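Local coordinates for ABC-type transport system, sugar-family extracellular solute-binding protein (Peptoclostridium difficile 630, PDB 6HNI) that binds tyrosine as the extracellular substrate-binding lipoprotein of an ABC transporter, probably delivering it for uptake, and also has adhesive properties, at residues F53-E57 and N58-D62; L145-L148 and K149-A152; S165-N168 and S169-V173; Q254-Y258 and E259-Y263. The protein carries 1 engineered substitution. All coordinates share one frame; numbering follows the deposited sequence.

Contact 1: residues F53-E57 and N58-D62; sequences FKDGE and NIDID
Lys-54 N donates a nearly straight hydrogen bond to Asn-58 OD1 (3.0 Å, 172° at the hydrogen). Asn-58 reaches it because CG lies between its own backbone N and carbonyl carbon (chi1 54°), which folds the amide back along the loop; ND2, on the other branch, is bonded to the carbonyl oxygen of Gly-52. Three backbone N-H groups converge on Lys-54 O: Glu-57 N at 2.9 Å, and Asn-58 N and Ile-59 N by weak bonds. Gly-56 N donates to Ile-59 O at 3.0 Å, nearly in line with the carbonyl bond though bent at the hydrogen.

These bonds and a single backbone bridge between Asp-55 and Ile-59 shape the loop that closes a beta-alpha-beta crossover: strand 24-30, helix 35-50 and edge strand 59-65, whose backbone pairs with Lys-24 and Ile-26.

Among the carboxylates, Asp-55 OD1 takes Ile-61 N at 2.9 Å from well above the carboxylate plane. The same oxygen lies 4.4 Å from Asp-60 OD1, and one water donates to both, which probably eases the repulsion of like charges.

The apolar part rests on Phe-53, whose CD1 approaches Ile-59 CG2 at 3.7 Å. Its ring is nearly parallel to the Asn-58 amide (7° between planes), with ND2 of Asn-58 3.7 Å from CD1 of Phe-53. Leu-48 of helix 35-50 touches both Phe-53 and Ile-59.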
loop_
_atom_site.group_PDB
_atom_site.type_symbol
_atom_site.label_atom_id
_atom_site.label_comp_id
_atom_site.label_asym_id
_atom_site.label_seq_id
_atom_site.Cartn_x
_atom_site.Cartn_y
_atom_site.Cartn_z
ATOM N N PHE A 53 -14.171 3.506 -21.868
ATOM C CA PHE A 53 -15.030 2.716 -21.001
ATOM C C PHE A 53 -15.519 3.607 -19.889
ATOM O O PHE A 53 -14.748 4.008 -19.023
ATOM C CB PHE A 53 -14.278 1.536 -20.436
ATOM C CG PHE A 53 -13.940 0.505 -21.453
ATOM C CD1 PHE A 53 -14.861 -0.471 -21.782
ATOM C CD2 PHE A 53 -12.715 0.515 -22.075
ATOM C CE1 PHE A 53 -14.534 -1.445 -22.715
ATOM C CE2 PHE A 53 -12.379 -0.456 -23.000
ATOM C CZ PHE A 53 -13.278 -1.442 -23.304
ATOM N N LYS A 54 -16.795 3.924 -19.939
ATOM C CA LYS A 54 -17.351 4.990 -19.128
ATOM C C LYS A 54 -18.533 4.448 -18.316
ATOM O O LYS A 54 -19.458 3.837 -18.875
ATOM C CB LYS A 54 -17.729 6.138 -20.078
ATOM C CG LYS A 54 -18.592 7.232 -19.497
ATOM C CD LYS A 54 -18.015 7.846 -18.239
ATOM C CE LYS A 54 -18.834 9.054 -17.807
ATOM N NZ LYS A 54 -18.535 10.241 -18.662
ATOM N N ASP A 55 -18.490 4.666 -17.003
ATOM C CA ASP A 55 -19.549 4.205 -16.064
ATOM C C ASP A 55 -20.874 4.846 -16.452
ATOM O O ASP A 55 -20.929 6.047 -16.742
ATOM C CB ASP A 55 -19.209 4.587 -14.609
ATOM C CG ASP A 55 -20.139 3.926 -13.589
ATOM O OD1 ASP A 55 -20.638 2.801 -13.836
ATOM O OD2 ASP A 55 -20.367 4.524 -12.503
ATOM N N GLY A 56 -21.925 4.037 -16.492
ATOM C CA GLY A 56 -23.215 4.522 -16.932
ATOM C C GLY A 56 -23.388 4.481 -18.444
ATOM O O GLY A 56 -24.497 4.771 -18.936
ATOM N N GLU A 57 -22.342 4.108 -19.199
ATOM C CA GLU A 57 -22.434 3.997 -20.668
ATOM C C GLU A 57 -22.210 2.551 -21.139
ATOM O O GLU A 57 -23.171 1.812 -21.303
ATOM C CB GLU A 57 -21.526 5.032 -21.369
ATOM C CG GLU A 57 -21.972 6.474 -21.097
ATOM C CD GLU A 57 -21.292 7.532 -21.956
ATOM O OE1 GLU A 57 -20.373 7.192 -22.736
ATOM O OE2 GLU A 57 -21.686 8.721 -21.855
ATOM N N ASN A 58 -20.969 2.138 -21.343
ATOM C CA ASN A 58 -20.675 0.741 -21.785
ATOM C C ASN A 58 -20.044 -0.121 -20.682
ATOM O O ASN A 58 -19.726 -1.320 -20.888
ATOM C CB ASN A 58 -19.791 0.737 -23.021
ATOM C CG ASN A 58 -18.512 1.537 -22.835
ATOM O OD1 ASN A 58 -18.421 2.437 -21.969
ATOM N ND2 ASN A 58 -17.518 1.224 -23.654
ATOM N N ILE A 59 -19.881 0.491 -19.507
ATOM C CA ILE A 59 -19.542 -0.279 -18.283
ATOM C C ILE A 59 -20.455 0.131 -17.160
ATOM O O ILE A 59 -21.042 1.212 -17.187
ATOM C CB ILE A 59 -18.067 -0.194 -17.870
ATOM C CG1 ILE A 59 -17.671 1.222 -17.447
ATOM C CG2 ILE A 59 -17.184 -0.795 -18.946
ATOM C CD1 ILE A 59 -16.273 1.321 -16.872
ATOM N N ASP A 60 -20.527 -0.765 -16.173
ATOM C CA ASP A 60 -21.147 -0.503 -14.890
ATOM C C ASP A 60 -20.117 -0.824 -13.813
ATOM O O ASP A 60 -19.622 -1.921 -13.765
ATOM C CB ASP A 60 -22.343 -1.403 -14.663
ATOM C CG ASP A 60 -22.915 -1.217 -13.275
ATOM O OD1 ASP A 60 -23.673 -0.247 -13.121
ATOM O OD2 ASP A 60 -22.565 -1.995 -12.332
ATOM N N ILE A 61 -19.800 0.185 -13.023
ATOM C CA ILE A 61 -18.840 0.012 -11.915
ATOM C C ILE A 61 -19.623 -0.088 -10.589
ATOM O O ILE A 61 -20.340 0.841 -10.230
ATOM C CB ILE A 61 -17.830 1.166 -11.896
ATOM C CG1 ILE A 61 -17.025 1.253 -13.208
ATOM C CG2 ILE A 61 -16.876 0.999 -10.743
ATOM C CD1 ILE A 61 -16.071 2.441 -13.271
ATOM N N ASP A 62 -19.441 -1.210 -9.867
ATOM C CA ASP A 62 -20.041 -1.454 -8.543
ATOM C C ASP A 62 -18.866 -1.369 -7.546
ATOM O O ASP A 62 -18.076 -2.323 -7.377
ATOM C CB ASP A 62 -20.651 -2.857 -8.578
ATOM C CG ASP A 62 -21.322 -3.289 -7.294
ATOM O OD1 ASP A 62 -21.298 -2.531 -6.298
ATOM O OD2 ASP A 62 -21.892 -4.428 -7.312
HETATM O O HOH W 1 -23.005 2.446 -13.116
#

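Contact 2: residues L145-L148 and K149-A152; sequences LELL and KIFA
Leu-147 and Ile-150 lie side by side and point the same way, CD2 of Leu-147 being 4.0 Å from CD1 of Ile-150. Their first torsions agree (-57° and -61°), each placing its gamma carbon anti to the carbonyl carbon, and this sends the two branches out together. On the other branch of Ile-150, CG2 sits over the centre of the Phe-151 ring, 3.6 Å above its plane. Leu-147 also reaches this ring, with CB 4.3 Å from Phe-151 CD2. A separate apolar pair, Leu-148 CD2 and Ala-152 CB, meets at 4.3 Å.

The backbone here is a type I beta turn, Leu-145 to Leu-148, that leads from helix 141-145 into the short helix 148-151. Leu-147 and Phe-151 lean on Ala-252 of strand 252-255, whereas Leu-148 packs on Val-211 of strand 211-214, so residues 145-152 touch strands of two different sheets.

Farther out, Leu-147 O accepts twice: Phe-151 N at 3.0 Å, nearly end-on, and Ile-150 N from 63° above the carbonyl plane. Ala-152 N donates to Leu-148 O at 2.9 Å, although Ala-152 has already left helical backbone angles. At the polar edge, Leu-145 O and Lys-149 N are 4.5 Å apart, too far for a direct bond. A water bridges them, donating to Leu-145 O and accepting weakly from Lys-149 N, which also bonds weakly to Glu-146 O.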
loop_
_atom_site.group_PDB
_atom_site.type_symbol
_atom_site.label_atom_id
_atom_site.label_comp_id
_atom_site.label_asym_id
_atom_site.label_seq_id
_atom_site.Cartn_x
_atom_site.Cartn_y
_atom_site.Cartn_z
ATOM N N LEU A 145 15.046 3.764 3.893
ATOM C CA LEU A 145 16.179 3.802 4.810
ATOM C C LEU A 145 17.316 4.718 4.328
ATOM O O LEU A 145 18.070 5.223 5.143
ATOM C CB LEU A 145 16.614 2.375 5.158
ATOM C CG LEU A 145 15.518 1.576 5.898
ATOM C CD1 LEU A 145 15.977 0.164 6.194
ATOM C CD2 LEU A 145 14.968 2.243 7.140
ATOM N N GLU A 146 17.396 4.972 3.027
ATOM C CA GLU A 146 18.257 6.036 2.417
ATOM C C GLU A 146 18.044 7.391 3.064
ATOM O O GLU A 146 18.970 8.197 3.164
ATOM C CB GLU A 146 17.988 6.189 0.860
ATOM C CG GLU A 146 18.713 5.194 -0.017
ATOM C CD GLU A 146 18.306 5.215 -1.500
ATOM O OE1 GLU A 146 17.927 6.299 -2.042
ATOM O OE2 GLU A 146 18.379 4.136 -2.133
ATOM N N LEU A 147 16.818 7.641 3.509
ATOM C CA LEU A 147 16.472 8.911 4.092
ATOM C C LEU A 147 17.036 9.128 5.489
ATOM O O LEU A 147 17.066 10.250 5.957
ATOM C CB LEU A 147 14.960 9.101 4.082
ATOM C CG LEU A 147 14.283 9.014 2.682
ATOM C CD1 LEU A 147 12.814 9.253 2.930
ATOM C CD2 LEU A 147 14.905 10.003 1.698
ATOM N N LEU A 148 17.490 8.065 6.147
ATOM C CA LEU A 148 18.155 8.233 7.432
ATOM C C LEU A 148 19.385 9.115 7.320
ATOM O O LEU A 148 19.658 9.888 8.231
ATOM C CB LEU A 148 18.491 6.875 8.020
ATOM C CG LEU A 148 17.336 5.961 8.376
ATOM C CD1 LEU A 148 17.839 4.618 8.916
ATOM C CD2 LEU A 148 16.338 6.621 9.317
ATOM N N LYS A 149 20.113 9.055 6.206
ATOM C CA LYS A 149 21.291 9.923 6.035
ATOM C C LYS A 149 20.920 11.390 6.134
ATOM O O LYS A 149 21.735 12.229 6.517
ATOM C CB LYS A 149 21.929 9.737 4.660
ATOM C CG LYS A 149 22.544 8.393 4.408
ATOM C CD LYS A 149 23.347 8.394 3.126
ATOM C CE LYS A 149 24.446 9.446 3.113
ATOM N NZ LYS A 149 25.497 9.087 2.115
ATOM N N ILE A 150 19.678 11.686 5.770
ATOM C CA ILE A 150 19.235 13.064 5.674
ATOM C C ILE A 150 18.659 13.480 7.020
ATOM O O ILE A 150 19.065 14.530 7.536
ATOM C CB ILE A 150 18.155 13.230 4.601
ATOM C CG1 ILE A 150 18.727 12.818 3.239
ATOM C CG2 ILE A 150 17.636 14.677 4.619
ATOM C CD1 ILE A 150 17.719 12.846 2.113
ATOM N N PHE A 151 17.731 12.683 7.572
ATOM C CA PHE A 151 16.918 13.095 8.716
ATOM C C PHE A 151 17.342 12.533 10.063
ATOM O O PHE A 151 16.954 13.111 11.069
ATOM C CB PHE A 151 15.450 12.771 8.481
ATOM C CG PHE A 151 14.894 13.485 7.316
ATOM C CD1 PHE A 151 14.759 14.868 7.335
ATOM C CD2 PHE A 151 14.594 12.790 6.186
ATOM C CE1 PHE A 151 14.266 15.546 6.233
ATOM C CE2 PHE A 151 14.107 13.458 5.062
ATOM C CZ PHE A 151 13.943 14.824 5.104
ATOM N N ALA A 152 18.092 11.429 10.091
ATOM C CA ALA A 152 18.551 10.813 11.361
ATOM C C ALA A 152 19.865 10.059 11.169
ATOM O O ALA A 152 19.913 8.832 11.317
ATOM C CB ALA A 152 17.480 9.883 11.926
HETATM O O HOH W 2 20.731 5.941 5.268
#

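Contact 3: residues S165-N168 and S169-V173; sequences SEVN and SKVQV. With TYR (tyrosine), chain B.
Glu-166 stands at the N-cap position, and its carbonyl oxygen receives Lys-170 N at 3.1 Å. The next step, Val-171 N to Val-167 O, repeats that length and is nearly straight (168°), while Gln-172 N to Asn-168 O is weak. This is the first turn of helix 167-183, the crossover of the beta-alpha-beta unit between parallel strands 157-163 and 186-192, in a fold consistent with the periplasmic-binding-protein clan.

Gln-172 adds a side-chain bond to the weak backbone step: its NE2 donates to Asn-168 O at 3.0 Å, arriving 66° above the carbonyl plane, and NE2 also bonds to Thr-216 OG1. Asn-168 folds close to its own backbone, with CG between N and the carbonyl carbon (chi1 48°). Its ND2 then reaches Glu-166 OE1 at 2.9 Å on that oxygen's anti lone pair, and OE1 lies close to the plane of the Asn-168 amide. ND2 is bonded to Thr-216 O as well, so two partners fix the rotation of the amide. The Glu-166 carboxylate in turn receives the backbone N-H groups of Asn-218 and Leu-219, and Ser-169 OG is hydrogen-bonded to Asp-217.

Asn-168 belongs to the tyrosine pocket, where Thr-93, Ser-114 and Thr-216 are among the residues hydrogen-bonded to the ligand. Packing carries its own approach: Asn-168 CB is 3.3 Å from the ligand's OXT, and Asn-168 ND2 is 3.5 Å from its carboxylate carbon.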
loop_
_atom_site.group_PDB
_atom_site.type_symbol
_atom_site.label_atom_id
_atom_site.label_comp_id
_atom_site.label_asym_id
_atom_site.label_seq_id
_atom_site.Cartn_x
_atom_site.Cartn_y
_atom_site.Cartn_z
ATOM N N SER A 165 -1.232 -10.215 10.923
ATOM C CA SER A 165 -2.139 -10.882 9.974
ATOM C C SER A 165 -1.969 -10.529 8.512
ATOM O O SER A 165 -2.627 -11.157 7.709
ATOM C CB SER A 165 -3.599 -10.578 10.327
ATOM O OG SER A 165 -3.889 -11.047 11.611
ATOM N N GLU A 166 -1.172 -9.529 8.172
ATOM C CA GLU A 166 -0.965 -9.119 6.788
ATOM C C GLU A 166 0.324 -9.717 6.231
ATOM O O GLU A 166 1.449 -9.341 6.636
ATOM C CB GLU A 166 -0.960 -7.579 6.692
ATOM C CG GLU A 166 -2.339 -6.925 6.889
ATOM C CD GLU A 166 -2.331 -5.381 6.766
ATOM O OE1 GLU A 166 -1.729 -4.856 5.781
ATOM O OE2 GLU A 166 -2.929 -4.691 7.665
ATOM N N VAL A 167 0.198 -10.606 5.244
ATOM C CA VAL A 167 1.392 -11.211 4.669
ATOM C C VAL A 167 2.274 -10.167 3.996
ATOM O O VAL A 167 3.493 -10.264 4.027
ATOM C CB VAL A 167 1.033 -12.383 3.771
ATOM C CG1 VAL A 167 0.228 -11.949 2.518
ATOM C CG2 VAL A 167 2.294 -13.139 3.345
ATOM N N ASN A 168 1.648 -9.155 3.402
ATOM C CA ASN A 168 2.385 -8.026 2.849
ATOM C C ASN A 168 3.342 -7.369 3.831
ATOM O O ASN A 168 4.473 -7.029 3.480
ATOM C CB ASN A 168 1.459 -6.969 2.227
ATOM C CG ASN A 168 0.283 -6.595 3.141
ATOM O OD1 ASN A 168 -0.608 -7.437 3.306
ATOM N ND2 ASN A 168 0.244 -5.380 3.669
ATOM N N SER A 169 2.889 -7.243 5.074
ATOM C CA SER A 169 3.714 -6.646 6.124
ATOM C C SER A 169 4.801 -7.572 6.602
ATOM O O SER A 169 5.943 -7.116 6.799
ATOM C CB SER A 169 2.835 -6.160 7.257
ATOM O OG SER A 169 1.958 -5.180 6.762
ATOM N N LYS A 170 4.488 -8.853 6.733
ATOM C CA LYS A 170 5.485 -9.827 7.163
ATOM C C LYS A 170 6.690 -9.842 6.219
ATOM O O LYS A 170 7.834 -9.865 6.642
ATOM C CB LYS A 170 4.869 -11.229 7.267
ATOM C CG LYS A 170 5.817 -12.345 7.644
ATOM C CD LYS A 170 5.311 -13.731 7.240
ATOM C CE LYS A 170 6.279 -14.841 7.654
ATOM N NZ LYS A 170 7.610 -14.746 6.978
ATOM N N VAL A 171 6.427 -9.836 4.900
ATOM C CA VAL A 171 7.493 -9.834 3.936
ATOM C C VAL A 171 8.362 -8.578 4.082
ATOM O O VAL A 171 9.594 -8.665 4.020
ATOM C CB VAL A 171 6.912 -9.948 2.481
ATOM C CG1 VAL A 171 7.993 -9.722 1.462
ATOM C CG2 VAL A 171 6.253 -11.299 2.278
ATOM N N GLN A 172 7.747 -7.417 4.304
ATOM C CA GLN A 172 8.487 -6.191 4.438
ATOM C C GLN A 172 9.317 -6.152 5.761
ATOM O O GLN A 172 10.445 -5.655 5.735
ATOM C CB GLN A 172 7.533 -5.011 4.398
ATOM C CG GLN A 172 6.926 -4.813 2.972
ATOM C CD GLN A 172 5.878 -3.721 2.933
ATOM O OE1 GLN A 172 6.179 -2.536 3.011
ATOM N NE2 GLN A 172 4.613 -4.142 2.830
ATOM N N VAL A 173 8.742 -6.658 6.849
ATOM C CA VAL A 173 9.505 -6.754 8.122
ATOM C C VAL A 173 10.714 -7.654 7.905
ATOM O O VAL A 173 11.815 -7.334 8.404
ATOM C CB VAL A 173 8.560 -7.179 9.241
ATOM C CG1 VAL A 173 9.373 -7.488 10.531
ATOM C CG2 VAL A 173 7.532 -6.107 9.542
HETATM N N TYR B . 0.810 -2.934 0.232
HETATM C CA TYR B . -0.485 -3.091 0.917
HETATM C C TYR B . -1.063 -4.461 0.603
HETATM O O TYR B . -2.210 -4.703 0.961
HETATM C CB TYR B . -1.434 -1.899 0.683
HETATM C CG TYR B . -0.922 -0.628 1.275
HETATM C CD1 TYR B . -0.832 -0.498 2.692
HETATM C CD2 TYR B . -0.460 0.421 0.538
HETATM C CE1 TYR B . -0.287 0.631 3.247
HETATM C CE2 TYR B . 0.087 1.562 1.081
HETATM C CZ TYR B . 0.183 1.668 2.489
HETATM O OH TYR B . 0.737 2.800 3.054
HETATM O OXT TYR B . -0.366 -5.317 0.099
#

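Contact 4: residues Q254-Y258 and E259-Y263; sequences QGINY and EKLGY. With TYR (tyrosine), chain B.
Asn-257 turns CG away from its own backbone N (chi1 -177°), whereas Lys-260 turns CG beside its N (chi1 -61°), and the two CG atoms meet at 3.6 Å. Beyond that point the Lys-260 chain is extended and crosses the amide at about a right angle, bringing CE to 3.6 Å from Asn-257 ND2. The same Asn-257 torsion delivers OD1 to Lys-260 N at 3.0 Å in a nearly straight bond, with the donor above the carbonyl plane.

This is an N-cap: Asn-257 closes the first turn of helix 258-273 just after strand 252-255. The backbone follows with Leu-261 N to Asn-257 O at 3.1 Å and Gly-262 N to Tyr-258 O at 2.9 Å.

On the apolar side, Ile-256 CD1 lies 4.0 Å above one face of the Tyr-258 ring, offset toward its rim, and also touches Leu-261 CD2. The ring carries its hydroxyl into the ligand pocket, where Tyr-258 OH is 3.5 Å from CE2 of the bound tyrosine and is hydrogen-bonded to Asp-137 OD2, an oxygen that bonds the ligand too. Glu-259 points elsewhere, forming a salt bridge with Lys-46 of helix 35-50.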
loop_
_atom_site.group_PDB
_atom_site.type_symbol
_atom_site.label_atom_id
_atom_site.label_comp_id
_atom_site.label_asym_id
_atom_site.label_seq_id
_atom_site.Cartn_x
_atom_site.Cartn_y
_atom_site.Cartn_z
ATOM N N GLN A 254 10.215 7.892 0.332
ATOM C CA GLN A 254 10.743 7.889 -1.016
ATOM C C GLN A 254 10.012 6.710 -1.678
ATOM O O GLN A 254 10.460 5.553 -1.638
ATOM C CB GLN A 254 12.264 7.696 -1.047
ATOM C CG GLN A 254 12.831 7.743 -2.451
ATOM C CD GLN A 254 14.337 7.733 -2.478
ATOM O OE1 GLN A 254 15.024 7.259 -1.507
ATOM N NE2 GLN A 254 14.864 8.252 -3.513
ATOM N N GLY A 255 8.836 7.026 -2.225
ATOM C CA GLY A 255 7.894 6.011 -2.651
ATOM C C GLY A 255 7.260 6.230 -4.010
ATOM O O GLY A 255 7.510 7.241 -4.636
ATOM N N ILE A 256 6.472 5.239 -4.377
ATOM C CA ILE A 256 5.847 5.214 -5.727
ATOM C C ILE A 256 4.576 6.013 -5.749
ATOM O O ILE A 256 3.994 6.432 -4.733
ATOM C CB ILE A 256 5.575 3.778 -6.166
ATOM C CG1 ILE A 256 4.448 3.153 -5.320
ATOM C CG2 ILE A 256 6.861 2.966 -6.217
ATOM C CD1 ILE A 256 3.833 1.910 -5.883
ATOM N N ASN A 257 4.101 6.244 -6.977
ATOM C CA ASN A 257 2.852 7.014 -7.213
ATOM C C ASN A 257 1.717 6.049 -7.417
ATOM O O ASN A 257 1.613 5.349 -8.471
ATOM C CB ASN A 257 3.060 7.917 -8.452
ATOM C CG ASN A 257 1.880 8.813 -8.758
ATOM O OD1 ASN A 257 0.736 8.408 -8.648
ATOM N ND2 ASN A 257 2.177 10.051 -9.220
ATOM N N TYR A 258 0.807 6.014 -6.449
ATOM C CA TYR A 258 -0.261 5.015 -6.475
ATOM C C TYR A 258 -1.367 5.318 -7.520
ATOM O O TYR A 258 -1.959 4.380 -8.061
ATOM C CB TYR A 258 -0.865 4.861 -5.084
ATOM C CG TYR A 258 -0.085 3.874 -4.214
ATOM C CD1 TYR A 258 1.093 4.278 -3.555
ATOM C CD2 TYR A 258 -0.493 2.589 -4.052
ATOM C CE1 TYR A 258 1.788 3.385 -2.783
ATOM C CE2 TYR A 258 0.200 1.693 -3.207
ATOM C CZ TYR A 258 1.359 2.123 -2.616
ATOM O OH TYR A 258 2.065 1.265 -1.763
ATOM N N GLU A 259 -1.595 6.593 -7.797
ATOM C CA GLU A 259 -2.551 6.921 -8.893
ATOM C C GLU A 259 -2.009 6.352 -10.187
ATOM O O GLU A 259 -2.787 5.763 -10.990
ATOM C CB GLU A 259 -2.787 8.406 -8.978
ATOM C CG GLU A 259 -3.907 8.657 -10.015
ATOM C CD GLU A 259 -4.415 10.096 -10.111
ATOM O OE1 GLU A 259 -4.293 10.900 -9.145
ATOM O OE2 GLU A 259 -5.000 10.411 -11.177
ATOM N N LYS A 260 -0.732 6.542 -10.479
ATOM C CA LYS A 260 -0.134 5.946 -11.711
ATOM C C LYS A 260 -0.212 4.442 -11.718
ATOM O O LYS A 260 -0.370 3.790 -12.770
ATOM C CB LYS A 260 1.284 6.436 -11.969
ATOM C CG LYS A 260 1.377 7.938 -12.180
ATOM C CD LYS A 260 2.794 8.406 -12.420
ATOM C CE LYS A 260 2.862 9.880 -12.727
ATOM N NZ LYS A 260 4.186 10.177 -13.302
ATOM N N LEU A 261 -0.016 3.814 -10.565
ATOM C CA LEU A 261 -0.127 2.351 -10.446
ATOM C C LEU A 261 -1.555 1.866 -10.779
ATOM O O LEU A 261 -1.720 0.856 -11.468
ATOM C CB LEU A 261 0.330 1.868 -9.050
ATOM C CG LEU A 261 0.702 0.404 -8.919
ATOM C CD1 LEU A 261 2.089 0.140 -9.516
ATOM C CD2 LEU A 261 0.701 -0.027 -7.424
ATOM N N GLY A 262 -2.541 2.598 -10.282
ATOM C CA GLY A 262 -3.935 2.325 -10.592
ATOM C C GLY A 262 -4.280 2.520 -12.075
ATOM O O GLY A 262 -4.983 1.696 -12.650
ATOM N N TYR A 263 -3.683 3.544 -12.633
ATOM C CA TYR A 263 -3.909 3.872 -14.081
ATOM C C TYR A 263 -3.352 2.710 -14.889
ATOM O O TYR A 263 -4.023 2.220 -15.831
ATOM C CB TYR A 263 -3.204 5.174 -14.374
ATOM C CG TYR A 263 -3.505 5.654 -15.769
ATOM C CD1 TYR A 263 -2.854 5.093 -16.847
ATOM C CD2 TYR A 263 -4.509 6.609 -16.007
ATOM C CE1 TYR A 263 -3.160 5.496 -18.171
ATOM C CE2 TYR A 263 -4.815 7.030 -17.314
ATOM C CZ TYR A 263 -4.140 6.445 -18.363
ATOM O OH TYR A 263 -4.490 6.823 -19.679
HETATM N N TYR B . 0.810 -2.934 0.232
HETATM C CA TYR B . -0.485 -3.091 0.917
HETATM C C TYR B . -1.063 -4.461 0.603
HETATM O O TYR B . -2.210 -4.703 0.961
HETATM C CB TYR B . -1.434 -1.899 0.683
HETATM C CG TYR B . -0.922 -0.628 1.275
HETATM C CD1 TYR B . -0.832 -0.498 2.692
HETATM C CD2 TYR B . -0.460 0.421 0.538
HETATM C CE1 TYR B . -0.287 0.631 3.247
HETATM C CE2 TYR B . 0.087 1.562 1.081
HETATM C CZ TYR B . 0.183 1.668 2.489
HETATM O OH TYR B . 0.737 2.800 3.054
HETATM O OXT TYR B . -0.366 -5.317 0.099
#

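Contacts 3 and 4 both touch the bound tyrosine, Asn-168 at its carboxylate end and Tyr-258 at its ring; their centres are about 20 Å apart, on opposite sides of the chain's centre, and their nearest atoms about 7 Å. Contact 2 lies farther out, with the Leu-147 side chain about 14 Å from the ligand, yet it touches contact 4: Leu-147 CD1 is 3.9 Å from Gln-254 N. Contact 1 lies at the edge of the five-stranded sheet, about 45 Å from contact 2 between centres and across the chain's centre from it. Gln-254 meeting Leu-147 and Glu-259 pairing with Lys-46 of helix 35-50 are consistent with residues 254-263 passing between lobes.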